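Local coordinates for dihydropteroate synthase (Stenotrophomonas maltophilia, PDB 7L6P), which probably catalyses the condensation of para-aminobenzoate with 6-hydroxymethyl-7,8-dihydropterin diphosphate to form 7,8-dihydropteroate, the immediate precursor of folate derivatives, at residues H175-L178 and V179-F183; K205-A208 and H209-L213; D244-S247 and E248-A251. All blocks are in the same frame, centred on the assembly; numbering follows the deposited sequence.

Contact 1 of 3, residues H175-L178 and V179-F183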
ATOM      1  N   HIS A 175     -14.226  21.969  -0.522  1.00 47.48           N
ATOM      2  CA  HIS A 175     -13.561  23.000  -1.308  1.00 50.72           C
ATOM      3  C   HIS A 175     -13.988  24.393  -0.855  1.00 52.19           C
ATOM      4  O   HIS A 175     -13.144  25.225  -0.497  1.00 51.77           O
ATOM      5  CB  HIS A 175     -13.874  22.798  -2.794  1.00 51.76           C
ATOM      6  CG  HIS A 175     -13.169  23.755  -3.699  1.00 53.45           C
ATOM      7  ND1 HIS A 175     -13.764  24.906  -4.174  1.00 59.69           N
ATOM      8  CD2 HIS A 175     -11.922  23.733  -4.227  1.00 53.97           C
ATOM      9  CE1 HIS A 175     -12.914  25.559  -4.945  1.00 51.84           C
ATOM     10  NE2 HIS A 175     -11.788  24.869  -4.992  1.00 57.29           N
ATOM     11  N   GLY A 176     -15.303  24.649  -0.828  1.00 52.27           N
ATOM     12  CA  GLY A 176     -15.784  25.984  -0.492  1.00 49.82           C
ATOM     13  C   GLY A 176     -15.306  26.423   0.874  1.00 46.95           C
ATOM     14  O   GLY A 176     -14.876  27.565   1.064  1.00 47.59           O
ATOM     15  N   PHE A 177     -15.318  25.496   1.828  1.00 50.63           N
ATOM     16  CA  PHE A 177     -14.842  25.801   3.170  1.00 50.82           C
ATOM     17  C   PHE A 177     -13.384  26.217   3.142  1.00 51.49           C
ATOM     18  O   PHE A 177     -13.022  27.278   3.664  1.00 51.99           O
ATOM     19  CB  PHE A 177     -15.021  24.587   4.081  1.00 43.13           C
ATOM     20  CG  PHE A 177     -14.374  24.735   5.446  1.00 47.77           C
ATOM     21  CD1 PHE A 177     -13.045  24.363   5.655  1.00 48.50           C
ATOM     22  CD2 PHE A 177     -15.115  25.179   6.537  1.00 42.32           C
ATOM     23  CE1 PHE A 177     -12.452  24.461   6.920  1.00 47.02           C
ATOM     24  CE2 PHE A 177     -14.518  25.281   7.801  1.00 48.52           C
ATOM     25  CZ  PHE A 177     -13.177  24.936   7.984  1.00 44.40           C
ATOM     26  N   LEU A 178     -12.533  25.390   2.523  1.00 47.78           N
ATOM     27  CA  LEU A 178     -11.102  25.682   2.508  1.00 46.40           C
ATOM     28  C   LEU A 178     -10.810  27.000   1.806  1.00 47.12           C
ATOM     29  O   LEU A 178      -9.973  27.782   2.274  1.00 48.68           O
ATOM     30  CB  LEU A 178     -10.334  24.536   1.854  1.00 45.10           C
ATOM     31  CG  LEU A 178     -10.342  23.194   2.584  1.00 44.69           C
ATOM     32  CD1 LEU A 178      -9.511  22.173   1.803  1.00 45.37           C
ATOM     33  CD2 LEU A 178      -9.786  23.362   3.984  1.00 45.21           C
ATOM     34  N   VAL A 179     -11.469  27.254   0.673  1.00 46.43           N
ATOM     35  CA  VAL A 179     -11.310  28.546   0.003  1.00 47.90           C
ATOM     36  C   VAL A 179     -11.522  29.691   0.988  1.00 49.98           C
ATOM     37  O   VAL A 179     -10.778  30.681   0.978  1.00 54.43           O
ATOM     38  CB  VAL A 179     -12.267  28.660  -1.199  1.00 49.37           C
ATOM     39  CG1 VAL A 179     -12.472  30.126  -1.572  1.00 52.51           C
ATOM     40  CG2 VAL A 179     -11.732  27.891  -2.387  1.00 49.22           C
ATOM     41  N   GLN A 180     -12.513  29.559   1.883  1.00 47.36           N
ATOM     42  CA  GLN A 180     -12.853  30.655   2.784  1.00 48.91           C
ATOM     43  C   GLN A 180     -11.880  30.772   3.940  1.00 47.84           C
ATOM     44  O   GLN A 180     -11.563  31.886   4.363  1.00 53.36           O
ATOM     45  CB  GLN A 180     -14.282  30.483   3.311  1.00 47.55           C
ATOM     46  CG  GLN A 180     -14.869  31.713   3.917  1.00 48.66           C
ATOM     47  CD  GLN A 180     -14.567  31.844   5.391  1.00 51.58           C
ATOM     48  OE1 GLN A 180     -14.176  30.882   6.042  1.00 54.06           O
ATOM     49  NE2 GLN A 180     -14.728  33.051   5.929  1.00 54.91           N
ATOM     50  N   ARG A 181     -11.361  29.654   4.426  1.00 48.37           N
ATOM     51  CA  ARG A 181     -10.326  29.692   5.453  1.00 47.63           C
ATOM     52  C   ARG A 181      -9.028  30.264   4.896  1.00 49.72           C
ATOM     53  O   ARG A 181      -8.319  30.994   5.597  1.00 50.72           O
ATOM     54  CB  ARG A 181     -10.096  28.286   6.023  1.00 47.36           C
ATOM     55  CG  ARG A 181     -11.327  27.610   6.591  1.00 46.99           C
ATOM     56  CD  ARG A 181     -12.107  28.539   7.505  1.00 44.26           C
ATOM     57  NE  ARG A 181     -11.282  29.065   8.587  1.00 47.26           N
ATOM     58  CZ  ARG A 181     -11.487  30.243   9.171  1.00 48.76           C
ATOM     59  NH1 ARG A 181     -12.486  31.032   8.807  1.00 42.02           N
ATOM     60  NH2 ARG A 181     -10.661  30.647  10.134  1.00 46.29           N
ATOM     61  N   LEU A 182      -8.685  29.929   3.646  1.00 50.71           N
ATOM     62  CA  LEU A 182      -7.494  30.515   3.034  1.00 49.55           C
ATOM     63  C   LEU A 182      -7.650  32.022   2.871  1.00 55.20           C
ATOM     64  O   LEU A 182      -6.734  32.782   3.203  1.00 56.77           O
ATOM     65  CB  LEU A 182      -7.193  29.851   1.685  1.00 50.37           C
ATOM     66  CG  LEU A 182      -6.639  28.403   1.701  1.00 54.99           C
ATOM     67  CD1 LEU A 182      -6.803  27.714   0.343  1.00 51.00           C
ATOM     68  CD2 LEU A 182      -5.177  28.369   2.122  1.00 52.56           C
ATOM     69  N   PHE A 183      -8.819  32.483   2.407  1.00 54.58           N
ATOM     70  CA  PHE A 183      -9.032  33.924   2.285  1.00 54.05           C
ATOM     71  C   PHE A 183      -8.988  34.615   3.637  1.00 54.22           C
ATOM     72  O   PHE A 183      -8.401  35.692   3.767  1.00 52.94           O
ATOM     73  CB  PHE A 183     -10.344  34.253   1.584  1.00 50.19           C
ATOM     74  CG  PHE A 183     -10.594  35.732   1.490  1.00 54.15           C
ATOM     75  CD1 PHE A 183      -9.973  36.484   0.501  1.00 52.69           C
ATOM     76  CD2 PHE A 183     -11.434  36.373   2.392  1.00 53.38           C
ATOM     77  CE1 PHE A 183     -10.169  37.848   0.407  1.00 54.02           C
ATOM     78  CE2 PHE A 183     -11.646  37.719   2.320  1.00 57.67           C
ATOM     79  CZ  PHE A 183     -11.011  38.481   1.309  1.00 58.86           C
TER
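With CG of Phe177 trans to its own backbone nitrogen (chi1 172°) and CG of Arg181 trans to its carbonyl carbon (chi1 -56°), the phenyl ring and the arginine methylenes are brought together one helical turn apart. Arg181 CG lies over one face of the ring toward its rim, 3.4 Å from Phe177 CE1, a CH-pi contact, while CD follows across CZ; these two methylenes supply the contact. Further bends at chi2 and chi3 fold the arginine chain, and the guanidinium plane stands 44° from the ring. Arg181 NH1 donates to Gln180 OE1 at 3.2 Å, the acceptor lying near the guanidinium plane, and NE is held by the carbonyl of Gly132. Leu178 CD2 reaches the ring edge in its plane. A second CH-pi pair forms where Val179 CG2 sits over the His175 imidazole, 3.7 Å from CE1. The i to i+4 helix bonds link the same residues, among them Val179 N to His175 O at 2.9 Å. In the TIM barrel, helix 170-188 lays Leu178 against Ile197 of strand 195-198, Leu182 against Leu195 and Leu151, and Arg181 against Leu151 of strand 149-152, while Phe177 meets His153 edge-to-face.

Contact 2 of 3, residues K205-A208 and H209-L213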
ATOM      1  N   LYS A 205     -17.386  12.965   8.811  1.00 57.00           N
ATOM      2  CA  LYS A 205     -17.484  12.300   7.519  1.00 54.23           C
ATOM      3  C   LYS A 205     -17.756  10.816   7.689  1.00 50.28           C
ATOM      4  O   LYS A 205     -17.117  10.146   8.503  1.00 52.58           O
ATOM      5  CB  LYS A 205     -16.195  12.494   6.711  1.00 53.85           C
ATOM      6  CG  LYS A 205     -16.052  13.891   6.142  1.00 53.30           C
ATOM      7  CD  LYS A 205     -14.599  14.332   6.142  1.00 54.42           C
ATOM      8  CE  LYS A 205     -14.484  15.832   5.911  1.00 51.01           C
ATOM      9  NZ  LYS A 205     -13.734  16.501   7.011  1.00 49.45           N
ATOM     10  N   THR A 206     -18.685  10.299   6.891  1.00 48.95           N
ATOM     11  CA  THR A 206     -18.851   8.860   6.803  1.00 47.42           C
ATOM     12  C   THR A 206     -17.682   8.234   6.044  1.00 51.74           C
ATOM     13  O   THR A 206     -16.847   8.922   5.433  1.00 49.13           O
ATOM     14  CB  THR A 206     -20.147   8.501   6.078  1.00 49.75           C
ATOM     15  OG1 THR A 206     -20.054   8.934   4.706  1.00 50.79           O
ATOM     16  CG2 THR A 206     -21.356   9.079   6.757  1.00 43.38           C
ATOM     17  N   THR A 207     -17.626   6.897   6.069  1.00 48.76           N
ATOM     18  CA  THR A 207     -16.630   6.228   5.237  1.00 47.71           C
ATOM     19  C   THR A 207     -16.831   6.584   3.768  1.00 47.13           C
ATOM     20  O   THR A 207     -15.858   6.805   3.039  1.00 48.05           O
ATOM     21  CB  THR A 207     -16.683   4.715   5.436  1.00 49.39           C
ATOM     22  OG1 THR A 207     -16.352   4.402   6.789  1.00 50.26           O
ATOM     23  CG2 THR A 207     -15.711   4.008   4.486  1.00 47.45           C
ATOM     24  N   ALA A 208     -18.087   6.696   3.330  1.00 48.46           N
ATOM     25  CA  ALA A 208     -18.377   7.064   1.945  1.00 47.66           C
ATOM     26  C   ALA A 208     -17.850   8.457   1.630  1.00 45.68           C
ATOM     27  O   ALA A 208     -17.249   8.675   0.575  1.00 47.11           O
ATOM     28  CB  ALA A 208     -19.885   6.987   1.677  1.00 46.83           C
ATOM     29  N   HIS A 209     -18.085   9.420   2.529  1.00 47.63           N
ATOM     30  CA  HIS A 209     -17.549  10.761   2.334  1.00 48.37           C
ATOM     31  C   HIS A 209     -16.035  10.713   2.219  1.00 50.65           C
ATOM     32  O   HIS A 209     -15.448  11.405   1.372  1.00 52.16           O
ATOM     33  CB  HIS A 209     -17.960  11.688   3.481  1.00 47.50           C
ATOM     34  CG  HIS A 209     -19.442  11.843   3.634  1.00 46.55           C
ATOM     35  ND1 HIS A 209     -20.050  12.008   4.861  1.00 51.46           N
ATOM     36  CD2 HIS A 209     -20.439  11.840   2.719  1.00 46.14           C
ATOM     37  CE1 HIS A 209     -21.357  12.119   4.693  1.00 51.37           C
ATOM     38  NE2 HIS A 209     -21.620  12.017   3.401  1.00 50.71           N
ATOM     39  N   ASN A 210     -15.383   9.910   3.075  1.00 48.74           N
ATOM     40  CA  ASN A 210     -13.924   9.832   3.059  1.00 47.60           C
ATOM     41  C   ASN A 210     -13.414   9.292   1.727  1.00 47.23           C
ATOM     42  O   ASN A 210     -12.428   9.800   1.182  1.00 46.99           O
ATOM     43  CB  ASN A 210     -13.410   8.955   4.201  1.00 46.98           C
ATOM     44  CG  ASN A 210     -13.419   9.673   5.524  1.00 52.17           C
ATOM     45  OD1 ASN A 210     -13.271  10.901   5.594  1.00 51.53           O
ATOM     46  ND2 ASN A 210     -13.546   8.907   6.597  1.00 50.20           N
ATOM     47  N   MET A 211     -14.049   8.243   1.211  1.00 45.71           N
ATOM     48  CA  MET A 211     -13.605   7.650  -0.040  1.00 47.10           C
ATOM     49  C   MET A 211     -13.846   8.589  -1.220  1.00 48.15           C
ATOM     50  O   MET A 211     -13.053   8.624  -2.166  1.00 48.00           O
ATOM     51  CB  MET A 211     -14.297   6.304  -0.254  1.00 48.26           C
ATOM     52  CG  MET A 211     -13.843   5.193   0.737  1.00 48.27           C
ATOM     53  SD  MET A 211     -12.056   4.856   0.792  1.00 49.78           S
ATOM     54  CE  MET A 211     -11.555   5.816   2.222  1.00 40.79           C
ATOM     55  N   THR A 212     -14.946   9.337  -1.200  1.00 49.66           N
ATOM     56  CA  THR A 212     -15.177  10.318  -2.251  1.00 48.90           C
ATOM     57  C   THR A 212     -14.097  11.413  -2.216  1.00 50.76           C
ATOM     58  O   THR A 212     -13.440  11.686  -3.231  1.00 47.95           O
ATOM     59  CB  THR A 212     -16.598  10.883  -2.120  1.00 50.43           C
ATOM     60  OG1 THR A 212     -17.557   9.878  -2.516  1.00 44.07           O
ATOM     61  CG2 THR A 212     -16.780  12.135  -2.993  1.00 46.73           C
ATOM     62  N   LEU A 213     -13.831  11.981  -1.031  1.00 48.62           N
ATOM     63  CA  LEU A 213     -12.764  12.974  -0.901  1.00 48.91           C
ATOM     64  C   LEU A 213     -11.409  12.408  -1.303  1.00 50.18           C
ATOM     65  O   LEU A 213     -10.625  13.083  -1.975  1.00 50.30           O
ATOM     66  CB  LEU A 213     -12.690  13.493   0.528  1.00 45.85           C
ATOM     67  CG  LEU A 213     -13.779  14.468   0.935  1.00 51.04           C
ATOM     68  CD1 LEU A 213     -13.799  14.580   2.448  1.00 44.57           C
ATOM     69  CD2 LEU A 213     -13.558  15.854   0.229  1.00 44.45           C
TER
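The imidazole of His209 carries Thr206 OG1 over one face, about 3.0 Å above the ring plane and displaced toward the rim, and has Lys205 CA at its edge; the ring of Tyr167 also meets it edge-to-face. Thr206 and His209 form a capping box at the start of helix 207-215, the helix between barrel strands 195-198 and 227-229. His209 N donates to Thr206 OG1 at 3.0 Å, and Thr206 N returns a bond to His209 ND1, also 3.0 Å, from 36° out of the imidazole plane. Thr206 chi1 of 66° sets OG1 between the backbone nitrogen and carbonyl carbon, where it meets the helix N-H and overhangs the ring at once. Lys205 runs across Asn210 and Leu213 at about a right angle: CB lies 3.5 Å from Asn210 OD1, an oxygen that accepts from Gly202 N, and its methylenes carry NZ to Gly200 O and His153 ND1. Thr207 OG1 is bonded to Glu239, linking the helix start to helix 235-241. On other sides, Met211 and Thr212 pack against Ala285 and Val289 of the second subunit. Toward the end of the lysine chain, Lys205 CE rests 3.7 Å from Leu213 CD1.

Contact 3 of 3, residues D244-S247 and E248-A251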
ATOM      1  N   ASP A 244     -11.632  -4.316  13.743  1.00 58.85           N
ATOM      2  CA  ASP A 244     -12.019  -3.503  14.890  1.00 62.89           C
ATOM      3  C   ASP A 244     -10.816  -2.900  15.613  1.00 65.54           C
ATOM      4  O   ASP A 244     -10.923  -1.801  16.161  1.00 66.19           O
ATOM      5  CB  ASP A 244     -12.830  -4.331  15.887  1.00 65.07           C
ATOM      6  CG  ASP A 244     -14.313  -4.059  15.812  1.00 56.02           C
ATOM      7  OD1 ASP A 244     -14.754  -3.305  14.945  1.00 69.33           O
ATOM      8  OD2 ASP A 244     -15.022  -4.506  16.718  1.00 60.79           O
ATOM      9  N   THR A 245      -9.675  -3.597  15.649  1.00 66.03           N
ATOM     10  CA  THR A 245      -8.529  -3.078  16.400  1.00 64.63           C
ATOM     11  C   THR A 245      -7.781  -2.044  15.555  1.00 65.98           C
ATOM     12  O   THR A 245      -7.428  -2.332  14.407  1.00 65.68           O
ATOM     13  CB  THR A 245      -7.603  -4.229  16.811  1.00 69.07           C
ATOM     14  OG1 THR A 245      -8.377  -5.271  17.440  1.00 79.81           O
ATOM     15  CG2 THR A 245      -6.538  -3.767  17.807  1.00 67.38           C
ATOM     16  N   PRO A 246      -7.545  -0.831  16.067  1.00 67.44           N
ATOM     17  CA  PRO A 246      -6.857   0.178  15.234  1.00 61.00           C
ATOM     18  C   PRO A 246      -5.449  -0.229  14.841  1.00 63.79           C
ATOM     19  O   PRO A 246      -4.997   0.091  13.731  1.00 61.36           O
ATOM     20  CB  PRO A 246      -6.858   1.434  16.122  1.00 61.21           C
ATOM     21  CG  PRO A 246      -8.026   1.237  17.046  1.00 64.05           C
ATOM     22  CD  PRO A 246      -8.060  -0.261  17.329  1.00 62.26           C
ATOM     23  N   SER A 247      -4.752  -0.966  15.706  1.00 67.30           N
ATOM     24  CA  SER A 247      -3.397  -1.412  15.410  1.00 67.13           C
ATOM     25  C   SER A 247      -3.367  -2.558  14.408  1.00 64.24           C
ATOM     26  O   SER A 247      -2.286  -2.897  13.909  1.00 62.93           O
ATOM     27  CB  SER A 247      -2.703  -1.815  16.704  1.00 65.19           C
ATOM     28  OG  SER A 247      -3.384  -2.896  17.282  1.00 69.60           O
ATOM     29  N   GLU A 248      -4.526  -3.147  14.112  1.00 61.98           N
ATOM     30  CA  GLU A 248      -4.698  -4.130  13.054  1.00 57.96           C
ATOM     31  C   GLU A 248      -4.913  -3.491  11.684  1.00 63.56           C
ATOM     32  O   GLU A 248      -5.160  -4.219  10.719  1.00 62.52           O
ATOM     33  CB  GLU A 248      -5.893  -5.034  13.377  1.00 62.39           C
ATOM     34  CG  GLU A 248      -5.586  -6.180  14.368  1.00 68.06           C
ATOM     35  CD  GLU A 248      -6.827  -6.912  14.830  1.00 74.70           C
ATOM     36  OE1 GLU A 248      -7.966  -6.515  14.459  1.00 74.36           O
ATOM     37  OE2 GLU A 248      -6.658  -7.908  15.569  1.00 87.78           O
ATOM     38  N   ARG A 249      -4.830  -2.159  11.574  1.00 57.66           N
ATOM     39  CA  ARG A 249      -5.168  -1.448  10.346  1.00 57.97           C
ATOM     40  C   ARG A 249      -3.951  -0.860   9.628  1.00 56.46           C
ATOM     41  O   ARG A 249      -4.089   0.116   8.886  1.00 52.13           O
ATOM     42  CB  ARG A 249      -6.176  -0.338  10.640  1.00 57.42           C
ATOM     43  CG  ARG A 249      -7.502  -0.807  11.188  1.00 58.10           C
ATOM     44  CD  ARG A 249      -8.343   0.359  11.703  1.00 56.50           C
ATOM     45  NE  ARG A 249      -9.562  -0.112  12.337  1.00 54.78           N
ATOM     46  CZ  ARG A 249     -10.337   0.607  13.142  1.00 60.73           C
ATOM     47  NH1 ARG A 249     -10.064   1.872  13.430  1.00 59.10           N
ATOM     48  NH2 ARG A 249     -11.422   0.044  13.663  1.00 58.63           N
ATOM     49  N   VAL A 250      -2.764  -1.446   9.815  1.00 55.11           N
ATOM     50  CA  VAL A 250      -1.536  -0.877   9.249  1.00 53.79           C
ATOM     51  C   VAL A 250      -1.520  -1.020   7.729  1.00 52.63           C
ATOM     52  O   VAL A 250      -1.268  -0.053   7.000  1.00 49.19           O
ATOM     53  CB  VAL A 250      -0.296  -1.540   9.886  1.00 57.27           C
ATOM     54  CG1 VAL A 250       0.987  -1.011   9.248  1.00 56.74           C
ATOM     55  CG2 VAL A 250      -0.275  -1.286  11.400  1.00 54.44           C
ATOM     56  N   ALA A 251      -1.765  -2.233   7.229  1.00 50.57           N
ATOM     57  CA  ALA A 251      -1.766  -2.447   5.785  1.00 51.61           C
ATOM     58  C   ALA A 251      -2.757  -1.526   5.084  1.00 46.44           C
ATOM     59  O   ALA A 251      -2.481  -1.036   3.995  1.00 51.88           O
ATOM     60  CB  ALA A 251      -2.070  -3.914   5.452  1.00 47.46           C
TER
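Arg249 lays its extended chain under the backbone of Thr245 and Pro246. Pro246 N stands over the centre of one guanidinium face and Thr245 C nearer its rim, while the aliphatic part passes with CD 3.8 Å from Pro246 CA and CG 3.6 Å from Thr245 O. CG is trans to the carbonyl carbon (chi1 -62°), and the straight run from there to NE carries the guanidinium back along the turn. Two carbonyls fix its far end: NH2 bonds Arg243 O and NH1 bonds Arg233 O, so the buried charge is met by main-chain oxygens from outside the turn. Asp244 OD1 lies 4.9 Å from Arg249 NH2, their charged atoms not in contact, so any attraction is probably modest. Glu248 reaches back to Thr245, whose OG1 gives a weak hydrogen bond to Glu248 OE1 at 3.3 Å; the carboxylate carbon CD also packs 3.4 Å from Thr245 CB. The backbone closes in i to i+3 steps, Glu248 N to Thr245 O at 3.0 Å and Arg249 N to Pro246 O at 3.1 Å. Such spacing characterises a 3-10 turn, which here leads into helix 250-262 of the TIM barrel.

In the fold
Followed from the N terminus, the three contacts come in series, each within one continuous stretch, so none encloses or crosses another. Contact 1 joins successive turns in the middle of helix 170-188, which packs on strands 149-152 and 195-198. After strand 195-198, contact 2 closes the turn that starts helix 207-215; its Leu213 rests on Val170 and Val174 of the earlier helix, although the two contacts stay about 6 Å apart at their nearest atoms. Past strand 227-229 and helix 235-241, contact 3 shapes the loop entering helix 250-262, and its centre lies about 33 Å from that of contact 1. Met211 and Thr212 of contact 2, and Ala251 at the end of segment 248-251, pack against the second subunit.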